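Secreted protein (Streptomyces lividans TK24, PDB 5LXZ) probably acts as a mononuclear copper-radical oxidase of the AA5 family, a bacterial relative of galactose oxidase. Local coordinates at residues G13-I18 with R495-T500; G470-F475 with Y499-L504; S508-S513 with M586-G591. The protein carries 1 engineered substitution. One frame throughout, in Å; residues are numbered along the deposited sequence. Where two conformers were deposited one is given.

How the contacts relate
Contacts 1 and 2 lie side by side in one four-stranded antiparallel sheet, their centres about 7 Å apart. Strand 496-500 is the shared member, pairing with 14-18 in contact 1 and with 472-476 in contact 2, so the N-terminal strand completes a propeller blade otherwise built from residues 462-500. The copper ligands Y460 and H461 immediately precede the edge strand 462-466, opposite 14-18 in the sheet. Contact 3 follows along the chain, its centre about 16 Å from that of contact 2 and 22 Å from that of contact 1, in the early-set domain. L504 packs on R509, linking blade and C-terminal domain; R471 and R509 also bind one phosphate, probably from the crystallisation liquor.

Contact 1 of 3, residues G13-I18 with R495-T500; sequences GKWEII and RIEIYT
W15 projects its indole across strand 496-500, between E497 and Y499. Its CB lies 3.5 Å from E497 OE2. With CG anti to the carbonyl carbon (chi1 -67°), the indole is swung over Y499, and CG and CD1 face Y499 CD1. Along the pyrrole side, NE1 and CE2 come close to the same carbon, W15 CE2 to Y499 CD1 being 3.3 Å, while the NE1 hydrogen goes to the carbonyl of A452. On the benzo side CE3 stands 3.3 Å from E497 OE2, and farther out CZ3 and CH2 meet Y499 CB, which sits 3.6 Å from the centroid of the six-membered ring and 7° off its normal, a CH-pi contact. The two aromatic planes are 40° apart. E497 is itself fixed by a salt bridge to R458 and by the amides of L455 and V456. Strand 14-18 forms the outermost strand of a blade whose other three strands come from residues 462-500, the N-to-C closure of a seven-bladed galactose oxidase-like propeller. Six backbone bonds hold it, among them T500 N to K14 O, 2.8 Å. On the opposite sheet face, a water gives its protons to the carbonyls of K14 and I498.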
# COMPACT_ATOMS: atom_id res chain seq x y z
N GLY A 13 -23.78 11.50 -5.46
CA GLY A 13 -23.31 10.58 -6.48
C GLY A 13 -24.02 9.25 -6.46
O GLY A 13 -25.10 9.11 -5.89
N LYS A 14 -23.40 8.25 -7.09
CA LYS A 14 -24.05 6.95 -7.29
C LYS A 14 -23.00 5.87 -7.49
O LYS A 14 -22.01 6.12 -8.19
CB LYS A 14 -24.96 6.98 -8.53
CG LYS A 14 -25.63 5.63 -8.77
CD LYS A 14 -26.82 5.62 -9.72
CE LYS A 14 -27.14 4.18 -10.15
NZ LYS A 14 -27.55 3.29 -9.02
N TRP A 15 -23.23 4.72 -6.89
CA TRP A 15 -22.38 3.54 -7.05
C TRP A 15 -23.04 2.54 -7.96
O TRP A 15 -24.29 2.39 -7.94
CB TRP A 15 -22.19 2.87 -5.69
CG TRP A 15 -21.40 3.66 -4.71
CD1 TRP A 15 -21.84 4.62 -3.86
CD2 TRP A 15 -20.00 3.55 -4.49
NE1 TRP A 15 -20.80 5.12 -3.09
CE2 TRP A 15 -19.65 4.46 -3.47
CE3 TRP A 15 -19.02 2.74 -5.05
CZ2 TRP A 15 -18.33 4.57 -3.00
CZ3 TRP A 15 -17.73 2.83 -4.56
CH2 TRP A 15 -17.40 3.73 -3.56
N GLU A 16 -22.23 1.83 -8.73
CA GLU A 16 -22.74 0.73 -9.55
C GLU A 16 -21.76 -0.42 -9.47
O GLU A 16 -20.56 -0.21 -9.58
CB GLU A 16 -22.86 1.18 -10.99
CG GLU A 16 -23.37 0.10 -11.96
CD GLU A 16 -23.57 0.56 -13.40
OE1 GLU A 16 -23.13 1.67 -13.77
OE2 GLU A 16 -24.17 -0.21 -14.18
N ILE A 17 -22.26 -1.62 -9.29
CA ILE A 17 -21.47 -2.83 -9.41
C ILE A 17 -21.30 -3.20 -10.88
O ILE A 17 -22.27 -3.22 -11.65
CB ILE A 17 -22.16 -3.99 -8.65
CG1 ILE A 17 -22.19 -3.68 -7.14
CG2 ILE A 17 -21.45 -5.31 -8.92
CD1 ILE A 17 -23.13 -4.53 -6.31
N ILE A 18 -20.07 -3.55 -11.22
CA ILE A 18 -19.74 -4.32 -12.41
C ILE A 18 -19.23 -5.69 -11.97
O ILE A 18 -18.30 -5.80 -11.15
CB ILE A 18 -18.64 -3.65 -13.22
CG1 ILE A 18 -19.23 -2.46 -13.94
CG2 ILE A 18 -18.04 -4.64 -14.22
CD1 ILE A 18 -19.34 -1.25 -13.06
N ARG A 495 -16.22 -8.70 -7.02
CA ARG A 495 -16.96 -7.65 -7.66
C ARG A 495 -16.14 -6.35 -7.68
O ARG A 495 -15.32 -6.09 -6.77
CB ARG A 495 -18.28 -7.42 -6.97
CG ARG A 495 -19.24 -8.59 -7.13
CD ARG A 495 -20.50 -8.37 -6.33
NE ARG A 495 -20.22 -8.41 -4.92
CZ ARG A 495 -21.10 -8.12 -3.97
NH1 ARG A 495 -22.33 -7.72 -4.30
NH2 ARG A 495 -20.73 -8.16 -2.70
N ILE A 496 -16.40 -5.53 -8.69
CA ILE A 496 -15.80 -4.23 -8.89
C ILE A 496 -16.95 -3.21 -8.78
O ILE A 496 -18.05 -3.54 -9.22
CB ILE A 496 -15.18 -4.28 -10.31
CG1 ILE A 496 -14.10 -5.37 -10.38
CG2 ILE A 496 -14.57 -2.95 -10.72
CD1 ILE A 496 -12.95 -5.10 -9.40
N GLU A 497 -16.70 -2.01 -8.27
CA GLU A 497 -17.70 -0.96 -8.28
C GLU A 497 -17.13 0.25 -8.99
O GLU A 497 -15.92 0.52 -8.94
CB GLU A 497 -18.10 -0.53 -6.88
CG GLU A 497 -19.15 -1.39 -6.21
CD GLU A 497 -19.60 -0.79 -4.86
OE1 GLU A 497 -18.96 -1.03 -3.85
OE2 GLU A 497 -20.62 -0.10 -4.79
N ILE A 498 -18.01 1.02 -9.61
CA ILE A 498 -17.70 2.36 -10.08
C ILE A 498 -18.49 3.36 -9.30
O ILE A 498 -19.72 3.20 -9.17
CB ILE A 498 -18.07 2.49 -11.55
CG1 ILE A 498 -17.36 1.43 -12.33
CG2 ILE A 498 -17.76 3.88 -12.09
CD1 ILE A 498 -15.90 1.50 -12.30
N TYR A 499 -17.82 4.36 -8.77
CA TYR A 499 -18.48 5.46 -8.12
C TYR A 499 -18.47 6.66 -9.05
O TYR A 499 -17.44 7.10 -9.56
CB TYR A 499 -17.81 5.82 -6.78
CG TYR A 499 -18.46 7.00 -6.10
CD1 TYR A 499 -19.76 6.91 -5.64
CD2 TYR A 499 -17.80 8.21 -5.98
CE1 TYR A 499 -20.37 7.99 -5.05
CE2 TYR A 499 -18.37 9.30 -5.36
CZ TYR A 499 -19.70 9.21 -4.94
OH TYR A 499 -20.24 10.32 -4.34
N THR A 500 -19.65 7.27 -9.23
CA THR A 500 -19.81 8.48 -10.00
C THR A 500 -20.06 9.61 -9.00
O THR A 500 -21.11 9.62 -8.33
CB THR A 500 -21.02 8.36 -10.95
OG1 THR A 500 -20.78 7.32 -11.89
CG2 THR A 500 -21.22 9.64 -11.71
O HOH W 1 -21.43 4.80 -10.99

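Contact 2 of 3, residues G470-F475 with Y499-L504; sequences GRLMFF and YTPPYL. With PO4 (phosphate ion), chain G.
Y503 OH donates to G470 O over 2.7 Å, arriving in the carbonyl plane on a lone pair, with the carbonyl oxygen at the edge of the phenol ring. One face of that ring rests on P501 CB. R471, next after G470, runs extended from CG to NE beside T500. Its NE gives a bent bond to T500 OG1, 2.9 Å and 131° at the hydrogen, with the hydroxyl near the guanidinium plane. The antiparallel pairing of strands 472-476 and 496-500, inner neighbours in this propeller blade, ends here: L472 and Y499 form a hydrogen-bonded pair, with Y499 N to L472 O at 2.8 Å, and beyond it 501-504 turns into a short 3-10 segment. In the conformer given, the remaining guanidinium nitrogens clasp a phosphate, probably from the crystallisation liquor: R471 NH1 reaches its O2 and NH2 its O4, each at 2.7 Å and almost straight. NH1 also makes a salt bridge to D469. L504 CD1 lies over the centre of one guanidinium face, 3.6 Å from R471 CZ. On the side facing strands 409-412 and 418-421, L472 CD1 meets P501 CG at 3.7 Å, the two side chains crossing at about a right angle.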
# COMPACT_ATOMS: atom_id res chain seq x y z
N GLY A 470 -13.28 10.83 -14.58
CA GLY A 470 -13.66 11.42 -13.30
C GLY A 470 -14.47 10.52 -12.37
O GLY A 470 -14.81 10.93 -11.27
N ARG A 471 -14.79 9.32 -12.81
CA ARG A 471 -15.37 8.30 -11.94
C ARG A 471 -14.24 7.51 -11.34
O ARG A 471 -13.09 7.67 -11.72
CB ARG A 471 -16.30 7.39 -12.70
CG ARG A 471 -17.49 8.13 -13.29
CD ARG A 471 -18.45 7.20 -14.04
NE ARG A 471 -19.61 7.94 -14.51
CZ ARG A 471 -19.64 8.70 -15.61
NH1 ARG A 471 -18.58 8.82 -16.40
NH2 ARG A 471 -20.74 9.37 -15.91
N LEU A 472 -14.59 6.68 -10.37
CA LEU A 472 -13.59 5.91 -9.61
C LEU A 472 -13.96 4.46 -9.57
O LEU A 472 -15.12 4.09 -9.40
CB LEU A 472 -13.46 6.45 -8.22
CG LEU A 472 -12.94 7.88 -8.19
CD1 LEU A 472 -14.08 8.89 -7.94
CD2 LEU A 472 -11.84 8.07 -7.16
N MET A 473 -12.94 3.60 -9.68
CA MET A 473 -13.13 2.17 -9.60
C MET A 473 -12.64 1.69 -8.24
O MET A 473 -11.57 2.11 -7.78
CB MET A 473 -12.37 1.46 -10.71
CG MET A 473 -12.60 -0.03 -10.76
SD MET A 473 -11.52 -1.00 -9.72
CE MET A 473 -10.02 -0.91 -10.69
N PHE A 474 -13.42 0.81 -7.63
CA PHE A 474 -13.11 0.19 -6.36
C PHE A 474 -13.03 -1.30 -6.54
O PHE A 474 -13.81 -1.92 -7.27
CB PHE A 474 -14.20 0.54 -5.34
CG PHE A 474 -14.06 1.92 -4.77
CD1 PHE A 474 -14.38 3.05 -5.56
CD2 PHE A 474 -13.64 2.13 -3.46
CE1 PHE A 474 -14.25 4.35 -5.05
CE2 PHE A 474 -13.54 3.42 -2.96
CZ PHE A 474 -13.81 4.53 -3.74
N PHE A 475 -12.04 -1.93 -5.90
CA PHE A 475 -11.80 -3.36 -6.07
C PHE A 475 -11.43 -4.03 -4.77
O PHE A 475 -11.04 -3.39 -3.80
CB PHE A 475 -10.67 -3.60 -7.08
CG PHE A 475 -9.34 -3.08 -6.61
CD1 PHE A 475 -8.48 -3.89 -5.86
CD2 PHE A 475 -8.93 -1.79 -6.91
CE1 PHE A 475 -7.25 -3.42 -5.41
CE2 PHE A 475 -7.70 -1.33 -6.46
CZ PHE A 475 -6.87 -2.15 -5.70
N TYR A 499 -17.82 4.36 -8.77
CA TYR A 499 -18.48 5.46 -8.12
C TYR A 499 -18.47 6.66 -9.05
O TYR A 499 -17.44 7.10 -9.56
CB TYR A 499 -17.81 5.82 -6.78
CG TYR A 499 -18.46 7.00 -6.10
CD1 TYR A 499 -19.76 6.91 -5.64
CD2 TYR A 499 -17.80 8.21 -5.98
CE1 TYR A 499 -20.37 7.99 -5.05
CE2 TYR A 499 -18.37 9.30 -5.36
CZ TYR A 499 -19.70 9.21 -4.94
OH TYR A 499 -20.24 10.32 -4.34
N THR A 500 -19.65 7.27 -9.23
CA THR A 500 -19.81 8.48 -10.00
C THR A 500 -20.06 9.61 -9.00
O THR A 500 -21.11 9.62 -8.33
CB THR A 500 -21.02 8.36 -10.95
OG1 THR A 500 -20.78 7.32 -11.89
CG2 THR A 500 -21.22 9.64 -11.71
N PRO A 501 -19.14 10.56 -8.87
CA PRO A 501 -19.29 11.56 -7.81
C PRO A 501 -20.42 12.58 -8.16
O PRO A 501 -20.83 12.66 -9.30
CB PRO A 501 -17.91 12.27 -7.76
CG PRO A 501 -16.99 11.22 -8.34
CD PRO A 501 -17.76 10.53 -9.40
N PRO A 502 -20.82 13.38 -7.19
CA PRO A 502 -21.89 14.37 -7.43
C PRO A 502 -21.59 15.29 -8.60
O PRO A 502 -22.52 15.72 -9.32
CB PRO A 502 -21.87 15.17 -6.14
CG PRO A 502 -21.38 14.23 -5.09
CD PRO A 502 -20.39 13.35 -5.78
N TYR A 503 -20.31 15.59 -8.85
CA TYR A 503 -19.95 16.52 -9.92
C TYR A 503 -20.30 16.08 -11.33
O TYR A 503 -20.24 16.90 -12.26
CB TYR A 503 -18.49 17.00 -9.79
CG TYR A 503 -17.36 15.95 -9.82
CD1 TYR A 503 -17.36 14.91 -10.72
CD2 TYR A 503 -16.28 16.07 -8.98
CE1 TYR A 503 -16.34 13.98 -10.77
CE2 TYR A 503 -15.23 15.15 -9.02
CZ TYR A 503 -15.28 14.11 -9.92
OH TYR A 503 -14.23 13.19 -9.95
N LEU A 504 -20.68 14.81 -11.52
CA LEU A 504 -21.16 14.37 -12.80
C LEU A 504 -22.68 14.34 -12.91
O LEU A 504 -23.19 13.94 -13.96
CB LEU A 504 -20.59 13.03 -13.15
CG LEU A 504 -19.05 13.03 -13.30
CD1 LEU A 504 -18.58 11.72 -13.88
CD2 LEU A 504 -18.51 14.20 -14.10
P PO4 G . -19.80 11.25 -18.98
O1 PO4 G . -20.11 10.83 -20.40
O2 PO4 G . -18.53 10.47 -18.57
O3 PO4 G . -19.59 12.74 -18.89
O4 PO4 G . -20.96 10.95 -18.07

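Contact 3 of 3, residues S508-S513 with M586-G591; sequences SRPDLS and MFVTDG. With PO4 (phosphate ion), chain G.
L512 lays its CD2 methyl over strand 582-590, where it meets M586 and V588 together. CD2 of L512 is 4.0 Å from the M586 CE methyl and equally 4.0 Å from V588 CG1, and it also rests 3.7 Å from M586 O. The CG of L512 stands anti to its backbone N (chi1 -176°), which carries the branched end down onto the strand. The M586 chain, extended through chi2, bends at its last torsion to bring CE to the leucine, so the two side chains cross at about a right angle. F527 touches both L512 and M586 from strand 524-528.

Two residues earlier, P510 meets the same face of the strand through CG and CD. Its CG is 3.8 Å from V588 O and its CD 3.7 Å from D590 OD2, the proline and aspartate side chains again crossing at about a right angle. M586, V588 and D590 all direct their CB atoms to this loop. The strand belongs to the early-set domain, an immunoglobulin-like beta sandwich, in which it lies between strands 535-541 and 599-603; the loop runs alongside it, roughly antiparallel (143°), as the chain enters that domain from the propeller.

At the end of the strand a water sits 2.8 Å from S508 O and 2.6 Å from D590 OD2. The other carboxylate oxygen, D590 OD1, accepts from the amides of E592 and T594, holding the group's rotation. R509 turns elsewhere: its NH1 gives a nearly straight bond, 2.9 Å, to phosphate O3, while NE and NH2 bind the carbonyls of P595 and D469. With no direct hydrogen bond between 508-513 and 586-591, their association rests largely on carbon contacts, several against oxygens, and on one bridging water whose bonds may not all hold at once.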
# COMPACT_ATOMS: atom_id res chain seq x y z
N SER A 508 -23.54 20.35 -17.70
CA SER A 508 -22.62 19.77 -18.65
C SER A 508 -21.18 20.07 -18.28
O SER A 508 -20.85 21.11 -17.72
CB SER A 508 -22.91 20.29 -20.05
OG SER A 508 -24.26 20.04 -20.38
N ARG A 509 -20.31 19.15 -18.58
CA ARG A 509 -18.96 19.31 -18.12
C ARG A 509 -18.16 20.11 -19.16
O ARG A 509 -18.53 20.16 -20.35
CB ARG A 509 -18.36 17.94 -17.76
CG ARG A 509 -18.18 16.97 -18.89
CD ARG A 509 -18.10 15.55 -18.37
NE ARG A 509 -16.98 15.37 -17.45
CZ ARG A 509 -16.56 14.21 -16.99
NH1 ARG A 509 -17.15 13.06 -17.32
NH2 ARG A 509 -15.55 14.19 -16.19
N PRO A 510 -17.09 20.79 -18.72
CA PRO A 510 -16.23 21.44 -19.68
C PRO A 510 -15.61 20.44 -20.64
O PRO A 510 -15.24 19.33 -20.26
CB PRO A 510 -15.14 22.11 -18.82
CG PRO A 510 -15.31 21.63 -17.46
CD PRO A 510 -16.64 20.98 -17.33
N ASP A 511 -15.54 20.84 -21.90
CA ASP A 511 -14.88 20.06 -22.92
C ASP A 511 -13.37 20.32 -22.85
O ASP A 511 -12.92 21.37 -22.40
CB ASP A 511 -15.42 20.43 -24.31
CG ASP A 511 -15.15 21.89 -24.67
OD1 ASP A 511 -15.65 22.79 -23.94
OD2 ASP A 511 -14.41 22.13 -25.66
N LEU A 512 -12.58 19.35 -23.32
CA LEU A 512 -11.14 19.50 -23.34
C LEU A 512 -10.55 18.58 -24.39
O LEU A 512 -10.82 17.38 -24.40
CB LEU A 512 -10.57 19.15 -21.94
CG LEU A 512 -9.08 19.35 -21.75
CD1 LEU A 512 -8.66 20.80 -21.87
CD2 LEU A 512 -8.70 18.77 -20.40
N SER A 513 -9.78 19.16 -25.31
CA SER A 513 -9.08 18.36 -26.30
C SER A 513 -7.70 18.94 -26.52
O SER A 513 -7.41 20.05 -26.08
CB SER A 513 -9.88 18.32 -27.60
OG SER A 513 -10.16 19.61 -28.05
N MET A 586 -4.63 15.33 -16.94
CA MET A 586 -4.92 16.72 -16.75
C MET A 586 -6.42 16.94 -16.80
O MET A 586 -7.05 16.65 -17.82
CB MET A 586 -4.22 17.61 -17.76
CG MET A 586 -4.26 19.08 -17.32
SD MET A 586 -3.64 20.18 -18.59
CE MET A 586 -5.01 20.25 -19.73
N PHE A 587 -6.95 17.47 -15.72
CA PHE A 587 -8.37 17.80 -15.60
C PHE A 587 -8.52 19.31 -15.50
O PHE A 587 -7.75 19.99 -14.80
CB PHE A 587 -8.98 17.22 -14.32
CG PHE A 587 -9.14 15.73 -14.31
CD1 PHE A 587 -10.30 15.13 -14.75
CD2 PHE A 587 -8.14 14.91 -13.75
CE1 PHE A 587 -10.47 13.74 -14.67
CE2 PHE A 587 -8.31 13.55 -13.68
CZ PHE A 587 -9.47 12.97 -14.08
N VAL A 588 -9.56 19.85 -16.13
CA VAL A 588 -9.93 21.24 -15.90
C VAL A 588 -11.28 21.25 -15.24
O VAL A 588 -12.16 20.45 -15.61
CB VAL A 588 -9.88 22.09 -17.20
CG1 VAL A 588 -8.51 21.90 -17.86
CG2 VAL A 588 -11.00 21.76 -18.18
N THR A 589 -11.48 22.13 -14.28
CA THR A 589 -12.73 22.17 -13.56
C THR A 589 -13.29 23.58 -13.63
O THR A 589 -12.54 24.56 -13.48
CB THR A 589 -12.47 21.71 -12.12
OG1 THR A 589 -12.02 20.34 -12.16
CG2 THR A 589 -13.69 21.76 -11.29
N ASP A 590 -14.61 23.66 -13.83
CA ASP A 590 -15.24 24.98 -14.00
C ASP A 590 -15.66 25.58 -12.67
O ASP A 590 -15.46 24.99 -11.60
CB ASP A 590 -16.38 24.89 -15.01
CG ASP A 590 -17.57 24.06 -14.53
OD1 ASP A 590 -17.72 23.81 -13.32
OD2 ASP A 590 -18.34 23.63 -15.42
N GLY A 591 -16.37 26.71 -12.73
CA GLY A 591 -16.82 27.40 -11.52
C GLY A 591 -17.94 26.76 -10.73
O GLY A 591 -18.22 27.19 -9.62
P PO4 G . -19.80 11.25 -18.98
O1 PO4 G . -20.11 10.83 -20.40
O2 PO4 G . -18.53 10.47 -18.57
O3 PO4 G . -19.59 12.74 -18.89
O4 PO4 G . -20.96 10.95 -18.07
O HOH W 2 -20.70 22.49 -15.26